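Endo-beta-mannanase (Rhizomucor miehei, PDB 4QP0) probably hydrolyses internal beta-1,4-mannosidic linkages at random in mannans, galactomannans and glucomannans, as an extracellular glycoside hydrolase of family 5. Local coordinates at residues F132-K143 with V194-Y205. Numbering follows the deposited sequence.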
ATOM      1  N   PHE A 132      -7.874 -16.023   8.091  1.00 40.67           N
ATOM      2  CA  PHE A 132      -7.831 -15.457   6.743  1.00 40.27           C
ATOM      3  C   PHE A 132      -6.654 -15.976   5.909  1.00 39.75           C
ATOM      4  O   PHE A 132      -6.726 -16.010   4.678  1.00 39.39           O
ATOM      5  CB  PHE A 132      -7.792 -13.926   6.819  1.00 40.88           C
ATOM      6  CG  PHE A 132      -8.045 -13.244   5.507  1.00 39.73           C
ATOM      7  CD1 PHE A 132      -9.288 -13.328   4.894  1.00 40.58           C
ATOM      8  CD2 PHE A 132      -7.045 -12.514   4.889  1.00 40.97           C
ATOM      9  CE1 PHE A 132      -9.525 -12.703   3.682  1.00 40.90           C
ATOM     10  CE2 PHE A 132      -7.278 -11.877   3.679  1.00 41.37           C
ATOM     11  CZ  PHE A 132      -8.517 -11.978   3.071  1.00 41.10           C
ATOM     12  N   TYR A 133      -5.588 -16.393   6.592  1.00 39.11           N
ATOM     13  CA  TYR A 133      -4.373 -16.884   5.942  1.00 38.86           C
ATOM     14  C   TYR A 133      -4.412 -18.368   5.583  1.00 39.64           C
ATOM     15  O   TYR A 133      -3.610 -18.825   4.765  1.00 38.56           O
ATOM     16  CB  TYR A 133      -3.143 -16.588   6.811  1.00 38.69           C
ATOM     17  CG  TYR A 133      -2.951 -15.117   7.149  1.00 39.43           C
ATOM     18  CD1 TYR A 133      -3.322 -14.116   6.252  1.00 38.25           C
ATOM     19  CD2 TYR A 133      -2.379 -14.730   8.356  1.00 39.35           C
ATOM     20  CE1 TYR A 133      -3.143 -12.777   6.557  1.00 39.09           C
ATOM     21  CE2 TYR A 133      -2.198 -13.392   8.668  1.00 39.09           C
ATOM     22  CZ  TYR A 133      -2.581 -12.422   7.764  1.00 38.86           C
ATOM     23  OH  TYR A 133      -2.398 -11.087   8.063  1.00 39.56           O
ATOM     24  N   THR A 134      -5.347 -19.114   6.179  1.00 40.77           N
ATOM     25  CA  THR A 134      -5.435 -20.571   5.957  1.00 41.31           C
ATOM     26  C   THR A 134      -6.773 -21.068   5.385  1.00 43.08           C
ATOM     27  O   THR A 134      -6.798 -21.934   4.502  1.00 45.11           O
ATOM     28  CB  THR A 134      -5.076 -21.378   7.228  1.00 40.11           C
ATOM     29  OG1 THR A 134      -5.602 -20.723   8.392  1.00 40.05           O
ATOM     30  CG2 THR A 134      -3.572 -21.508   7.359  1.00 39.39           C
ATOM     31  N   ASN A 135      -7.869 -20.510   5.897  1.00 44.96           N
ATOM     32  CA  ASN A 135      -9.230 -20.934   5.573  1.00 44.90           C
ATOM     33  C   ASN A 135      -9.539 -20.890   4.079  1.00 45.14           C
ATOM     34  O   ASN A 135      -9.580 -19.811   3.493  1.00 44.46           O
ATOM     35  CB  ASN A 135     -10.223 -20.057   6.343  1.00 45.89           C
ATOM     36  CG  ASN A 135     -11.626 -20.624   6.347  1.00 49.60           C
ATOM     37  OD1 ASN A 135     -11.901 -21.634   6.997  1.00 51.14           O
ATOM     38  ND2 ASN A 135     -12.528 -19.967   5.631  1.00 48.69           N
ATOM     39  N   THR A 136      -9.769 -22.059   3.474  1.00 45.09           N
ATOM     40  CA  THR A 136     -10.018 -22.157   2.023  1.00 45.94           C
ATOM     41  C   THR A 136     -11.251 -21.360   1.569  1.00 46.22           C
ATOM     42  O   THR A 136     -11.214 -20.692   0.525  1.00 48.01           O
ATOM     43  CB  THR A 136     -10.110 -23.624   1.541  1.00 44.98           C
ATOM     44  OG1 THR A 136      -8.929 -24.328   1.933  1.00 44.14           O
ATOM     45  CG2 THR A 136     -10.229 -23.702   0.024  1.00 45.48           C
ATOM     46  N   GLU A 137     -12.319 -21.419   2.364  1.00 43.98           N
ATOM     47  CA  GLU A 137     -13.549 -20.666   2.099  1.00 43.01           C
ATOM     48  C   GLU A 137     -13.294 -19.146   2.094  1.00 41.61           C
ATOM     49  O   GLU A 137     -13.720 -18.449   1.177  1.00 40.75           O
ATOM     50  CB  GLU A 137     -14.638 -21.046   3.116  1.00 42.78           C
ATOM     51  CG  GLU A 137     -16.067 -20.883   2.628  1.00 41.34           C
ATOM     52  CD  GLU A 137     -17.078 -20.952   3.757  1.00 41.47           C
ATOM     53  N   MET A 138     -12.587 -18.647   3.108  1.00 41.05           N
ATOM     54  CA  MET A 138     -12.219 -17.218   3.199  1.00 41.21           C
ATOM     55  C   MET A 138     -11.306 -16.758   2.052  1.00 41.08           C
ATOM     56  O   MET A 138     -11.518 -15.684   1.478  1.00 42.32           O
ATOM     57  CB  MET A 138     -11.568 -16.895   4.556  1.00 40.55           C
ATOM     58  CG  MET A 138     -12.544 -16.768   5.725  1.00 40.65           C
ATOM     59  SD  MET A 138     -11.745 -16.549   7.330  1.00 42.17           S
ATOM     60  CE  MET A 138     -13.039 -17.025   8.465  1.00 41.53           C
ATOM     61  N   ILE A 139     -10.300 -17.572   1.734  1.00 39.80           N
ATOM     62  CA  ILE A 139      -9.364 -17.322   0.627  1.00 39.99           C
ATOM     63  C   ILE A 139     -10.083 -17.247  -0.733  1.00 41.60           C
ATOM     64  O   ILE A 139      -9.715 -16.438  -1.592  1.00 41.20           O
ATOM     65  CB  ILE A 139      -8.246 -18.404   0.576  1.00 39.64           C
ATOM     66  CG1 ILE A 139      -7.414 -18.399   1.869  1.00 39.52           C
ATOM     67  CG2 ILE A 139      -7.348 -18.227  -0.648  1.00 39.60           C
ATOM     68  CD1 ILE A 139      -6.509 -19.607   2.052  1.00 37.27           C
ATOM     69  N   ASP A 140     -11.101 -18.090  -0.922  1.00 43.58           N
ATOM     70  CA  ASP A 140     -11.864 -18.120  -2.177  1.00 43.96           C
ATOM     71  C   ASP A 140     -12.723 -16.872  -2.379  1.00 42.42           C
ATOM     72  O   ASP A 140     -12.998 -16.475  -3.521  1.00 41.01           O
ATOM     73  CB  ASP A 140     -12.715 -19.384  -2.266  1.00 45.51           C
ATOM     74  CG  ASP A 140     -11.895 -20.607  -2.619  1.00 47.92           C
ATOM     75  OD1 ASP A 140     -10.777 -20.442  -3.158  1.00 49.58           O
ATOM     76  OD2 ASP A 140     -12.368 -21.734  -2.365  1.00 47.96           O
ATOM     77  N   SER A 141     -13.125 -16.262  -1.266  1.00 39.86           N
ATOM     78  CA  SER A 141     -13.863 -15.008  -1.277  1.00 38.97           C
ATOM     79  C   SER A 141     -12.932 -13.835  -1.584  1.00 39.54           C
ATOM     80  O   SER A 141     -13.329 -12.882  -2.265  1.00 39.36           O
ATOM     81  CB  SER A 141     -14.566 -14.796   0.062  1.00 38.36           C
ATOM     82  OG  SER A 141     -15.431 -13.680   0.020  1.00 37.73           O
ATOM     83  N   PHE A 142     -11.698 -13.899  -1.083  1.00 38.35           N
ATOM     84  CA  PHE A 142     -10.697 -12.894  -1.419  1.00 38.46           C
ATOM     85  C   PHE A 142     -10.336 -13.023  -2.894  1.00 39.04           C
ATOM     86  O   PHE A 142     -10.235 -12.018  -3.603  1.00 38.58           O
ATOM     87  CB  PHE A 142      -9.457 -12.996  -0.513  1.00 38.08           C
ATOM     88  CG  PHE A 142      -8.488 -11.833  -0.650  1.00 37.81           C
ATOM     89  CD1 PHE A 142      -8.926 -10.561  -1.053  1.00 37.14           C
ATOM     90  CD2 PHE A 142      -7.132 -12.004  -0.351  1.00 36.88           C
ATOM     91  CE1 PHE A 142      -8.030  -9.504  -1.178  1.00 37.05           C
ATOM     92  CE2 PHE A 142      -6.236 -10.942  -0.469  1.00 36.17           C
ATOM     93  CZ  PHE A 142      -6.684  -9.695  -0.884  1.00 36.30           C
ATOM     94  N   LYS A 143     -10.181 -14.262  -3.356  1.00 38.87           N
ATOM     95  CA  LYS A 143      -9.874 -14.526  -4.758  1.00 39.94           C
ATOM     96  C   LYS A 143     -10.948 -13.984  -5.703  1.00 40.94           C
ATOM     97  O   LYS A 143     -10.647 -13.183  -6.599  1.00 42.78           O
ATOM     98  CB  LYS A 143      -9.656 -16.015  -4.996  1.00 40.55           C
ATOM     99  CG  LYS A 143      -8.279 -16.508  -4.598  1.00 40.51           C
ATOM    100  CD  LYS A 143      -8.185 -18.015  -4.774  1.00 40.81           C
ATOM    101  CE  LYS A 143      -6.779 -18.509  -4.464  1.00 41.10           C
ATOM    102  NZ  LYS A 143      -6.678 -19.987  -4.605  1.00 38.47           N
ATOM    103  N   VAL A 194       3.389 -19.580   7.492  1.00 38.14           N
ATOM    104  CA  VAL A 194       1.976 -19.455   7.115  1.00 37.75           C
ATOM    105  C   VAL A 194       1.680 -18.123   6.417  1.00 37.52           C
ATOM    106  O   VAL A 194       0.966 -18.072   5.409  1.00 37.84           O
ATOM    107  CB  VAL A 194       1.065 -19.668   8.341  1.00 38.04           C
ATOM    108  CG1 VAL A 194      -0.329 -19.087   8.115  1.00 38.26           C
ATOM    109  CG2 VAL A 194       0.999 -21.152   8.693  1.00 38.02           C
ATOM    110  N   THR A 195       2.243 -17.048   6.953  1.00 38.18           N
ATOM    111  CA  THR A 195       2.086 -15.720   6.371  1.00 37.15           C
ATOM    112  C   THR A 195       2.644 -15.709   4.942  1.00 35.34           C
ATOM    113  O   THR A 195       1.955 -15.317   4.009  1.00 35.21           O
ATOM    114  CB  THR A 195       2.737 -14.649   7.278  1.00 37.91           C
ATOM    115  OG1 THR A 195       1.966 -13.446   7.249  1.00 41.74           O
ATOM    116  CG2 THR A 195       4.174 -14.361   6.886  1.00 38.17           C
ATOM    117  N   THR A 196       3.867 -16.204   4.780  1.00 34.70           N
ATOM    118  CA  THR A 196       4.564 -16.212   3.497  1.00 33.75           C
ATOM    119  C   THR A 196       3.861 -17.079   2.447  1.00 33.46           C
ATOM    120  O   THR A 196       3.768 -16.683   1.280  1.00 34.89           O
ATOM    121  CB  THR A 196       6.032 -16.651   3.680  1.00 33.46           C
ATOM    122  OG1 THR A 196       6.712 -15.673   4.479  1.00 34.03           O
ATOM    123  CG2 THR A 196       6.747 -16.805   2.340  1.00 32.92           C
ATOM    124  N   ALA A 197       3.366 -18.245   2.859  1.00 31.53           N
ATOM    125  CA  ALA A 197       2.650 -19.137   1.943  1.00 30.25           C
ATOM    126  C   ALA A 197       1.325 -18.529   1.452  1.00 28.50           C
ATOM    127  O   ALA A 197       0.967 -18.659   0.284  1.00 26.16           O
ATOM    128  CB  ALA A 197       2.427 -20.501   2.585  1.00 31.20           C
ATOM    129  N   TRP A 198       0.615 -17.849   2.343  1.00 28.91           N
ATOM    130  CA  TRP A 198      -0.589 -17.124   1.961  1.00 30.13           C
ATOM    131  C   TRP A 198      -0.267 -16.025   0.989  1.00 31.51           C
ATOM    132  O   TRP A 198      -0.998 -15.806   0.028  1.00 32.27           O
ATOM    133  CB  TRP A 198      -1.287 -16.569   3.198  1.00 30.89           C
ATOM    134  CG  TRP A 198      -2.432 -15.638   2.888  1.00 31.54           C
ATOM    135  CD1 TRP A 198      -3.717 -15.978   2.485  1.00 31.88           C
ATOM    136  CD2 TRP A 198      -2.428 -14.169   2.946  1.00 32.91           C
ATOM    137  NE1 TRP A 198      -4.486 -14.857   2.295  1.00 32.26           N
ATOM    138  CE2 TRP A 198      -3.779 -13.740   2.559  1.00 33.52           C
ATOM    139  CE3 TRP A 198      -1.485 -13.207   3.275  1.00 32.96           C
ATOM    140  CZ2 TRP A 198      -4.136 -12.400   2.497  1.00 32.91           C
ATOM    141  CZ3 TRP A 198      -1.860 -11.860   3.222  1.00 34.10           C
ATOM    142  CH2 TRP A 198      -3.154 -11.469   2.845  1.00 34.19           C
ATOM    143  N   ILE A 199       0.849 -15.338   1.218  1.00 33.60           N
ATOM    144  CA  ILE A 199       1.315 -14.281   0.308  1.00 35.38           C
ATOM    145  C   ILE A 199       1.666 -14.866  -1.054  1.00 36.24           C
ATOM    146  O   ILE A 199       1.431 -14.235  -2.084  1.00 37.07           O
ATOM    147  CB  ILE A 199       2.559 -13.558   0.870  1.00 35.94           C
ATOM    148  CG1 ILE A 199       2.219 -12.808   2.169  1.00 37.34           C
ATOM    149  CG2 ILE A 199       3.191 -12.643  -0.180  1.00 35.68           C
ATOM    150  CD1 ILE A 199       1.372 -11.563   1.987  1.00 39.58           C
ATOM    151  N   LYS A 200       2.233 -16.072  -1.042  1.00 36.09           N
ATOM    152  CA  LYS A 200       2.694 -16.738  -2.256  1.00 36.39           C
ATOM    153  C   LYS A 200       1.536 -16.994  -3.218  1.00 37.74           C
ATOM    154  O   LYS A 200       1.575 -16.534  -4.367  1.00 38.39           O
ATOM    155  CB  LYS A 200       3.408 -18.046  -1.899  1.00 36.95           C
ATOM    156  CG  LYS A 200       4.032 -18.790  -3.071  1.00 36.40           C
ATOM    157  CD  LYS A 200       4.833 -19.980  -2.571  1.00 37.09           C
ATOM    158  CE  LYS A 200       5.668 -20.605  -3.676  1.00 37.63           C
ATOM    159  NZ  LYS A 200       4.842 -21.459  -4.571  1.00 35.62           N
ATOM    160  N   GLU A 201       0.504 -17.699  -2.743  1.00 36.80           N
ATOM    161  CA  GLU A 201      -0.599 -18.123  -3.607  1.00 36.51           C
ATOM    162  C   GLU A 201      -1.528 -16.989  -4.040  1.00 34.50           C
ATOM    163  O   GLU A 201      -2.057 -17.016  -5.150  1.00 35.15           O
ATOM    164  CB  GLU A 201      -1.392 -19.274  -2.972  1.00 39.22           C
ATOM    165  CG  GLU A 201      -2.480 -18.851  -1.997  1.00 41.07           C
ATOM    166  CD  GLU A 201      -3.432 -19.983  -1.669  1.00 44.39           C
ATOM    167  OE1 GLU A 201      -3.746 -20.161  -0.469  1.00 45.55           O
ATOM    168  OE2 GLU A 201      -3.863 -20.697  -2.605  1.00 44.48           O
ATOM    169  N   ILE A 202      -1.733 -16.004  -3.170  1.00 33.83           N
ATOM    170  CA  ILE A 202      -2.518 -14.822  -3.526  1.00 33.21           C
ATOM    171  C   ILE A 202      -1.809 -14.015  -4.613  1.00 32.40           C
ATOM    172  O   ILE A 202      -2.433 -13.607  -5.590  1.00 32.78           O
ATOM    173  CB  ILE A 202      -2.835 -13.934  -2.299  1.00 34.01           C
ATOM    174  CG1 ILE A 202      -3.762 -14.672  -1.314  1.00 33.33           C
ATOM    175  CG2 ILE A 202      -3.444 -12.601  -2.720  1.00 32.69           C
ATOM    176  CD1 ILE A 202      -5.100 -15.105  -1.877  1.00 33.21           C
ATOM    177  N   SER A 203      -0.505 -13.810  -4.464  1.00 32.77           N
ATOM    178  CA  SER A 203       0.249 -13.078  -5.491  1.00 34.46           C
ATOM    179  C   SER A 203       0.321 -13.879  -6.789  1.00 34.40           C
ATOM    180  O   SER A 203       0.255 -13.307  -7.874  1.00 33.76           O
ATOM    181  CB  SER A 203       1.646 -12.663  -5.004  1.00 34.87           C
ATOM    182  OG  SER A 203       2.454 -13.784  -4.682  1.00 34.49           O
ATOM    183  N   GLU A 204       0.436 -15.203  -6.675  1.00 35.66           N
ATOM    184  CA  GLU A 204       0.354 -16.072  -7.852  1.00 35.77           C
ATOM    185  C   GLU A 204      -1.029 -16.008  -8.491  1.00 34.15           C
ATOM    186  O   GLU A 204      -1.139 -15.945  -9.712  1.00 35.15           O
ATOM    187  CB  GLU A 204       0.767 -17.513  -7.537  1.00 37.57           C
ATOM    188  CG  GLU A 204       2.279 -17.719  -7.544  1.00 38.95           C
ATOM    189  CD  GLU A 204       2.725 -19.045  -6.929  1.00 40.76           C
ATOM    190  OE1 GLU A 204       1.860 -19.870  -6.539  1.00 41.23           O
ATOM    191  OE2 GLU A 204       3.959 -19.257  -6.829  1.00 39.70           O
ATOM    192  N   TYR A 205      -2.076 -15.988  -7.672  1.00 34.09           N
ATOM    193  CA  TYR A 205      -3.435 -15.849  -8.204  1.00 33.91           C
ATOM    194  C   TYR A 205      -3.611 -14.535  -8.971  1.00 33.19           C
ATOM    195  O   TYR A 205      -4.218 -14.529 -10.043  1.00 33.20           O
ATOM    196  CB  TYR A 205      -4.496 -15.992  -7.110  1.00 33.95           C
ATOM    197  CG  TYR A 205      -5.917 -15.902  -7.638  1.00 35.65           C
ATOM    198  CD1 TYR A 205      -6.487 -16.961  -8.357  1.00 36.65           C
ATOM    199  CD2 TYR A 205      -6.692 -14.755  -7.427  1.00 35.90           C
ATOM    200  CE1 TYR A 205      -7.785 -16.877  -8.848  1.00 36.31           C
ATOM    201  CE2 TYR A 205      -7.989 -14.661  -7.913  1.00 35.75           C
ATOM    202  CZ  TYR A 205      -8.532 -15.724  -8.618  1.00 35.46           C
ATOM    203  OH  TYR A 205      -9.817 -15.633  -9.099  1.00 34.65           O
TER
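With chi1 at 172°, Trp198 holds its CG trans to the backbone N and sends the indole across to Tyr133, whose own CG lies trans to the carbonyl carbon. The consequence is an oblique aromatic pair: Tyr133 CD1 sits over the centre of one indole face, 3.4 Å from Trp198 CD2, with the two planes inclined at 49°. Tyr133 CA covers the five-membered part of the indole in a CH-pi contact, 4.0 Å from its centroid. Phe132 completes the aromatic cluster, its CE2 meeting Trp198 CZ2 at 3.4 Å, again obliquely. On the indole face turned from Tyr133 lies Ile202 CG1, one helical turn on, and the same isoleucine presents CD1 to Ile139 CG2 at 4.0 Å. Phe142 fills the angle between Trp198 and Ile202, its CE2 touching both.

Farther along, the extended chain of Lys143 runs over one face of Tyr205; CG stands 3.8 Å from the ring centroid, over the face near its centre, a CH-pi contact. The chain ends at Glu201, where Lys143 NZ and Glu201 OE2, 3.5 Å apart, form a long salt bridge between two partly exposed residues. No hydrogen bond joins the segments; aromatic and aliphatic contacts, with the one salt bridge, account for the 671 Å² buried, both sides summed. Tyr133 OH is hydrogen-bonded to Arg177 O, while Met117 of helix 116-124 packs on both Phe132 and Tyr133.

The axes of 136-143 and 194-205 approach to 11.3 Å, their directions 34° apart, which describes two roughly parallel helical segments. Helices 136-151 and 192-209 precede the neighbouring parallel strands 167-171 and 214-216, which fits adjacent outer helices of the TIM barrel found in glycoside hydrolase family 5.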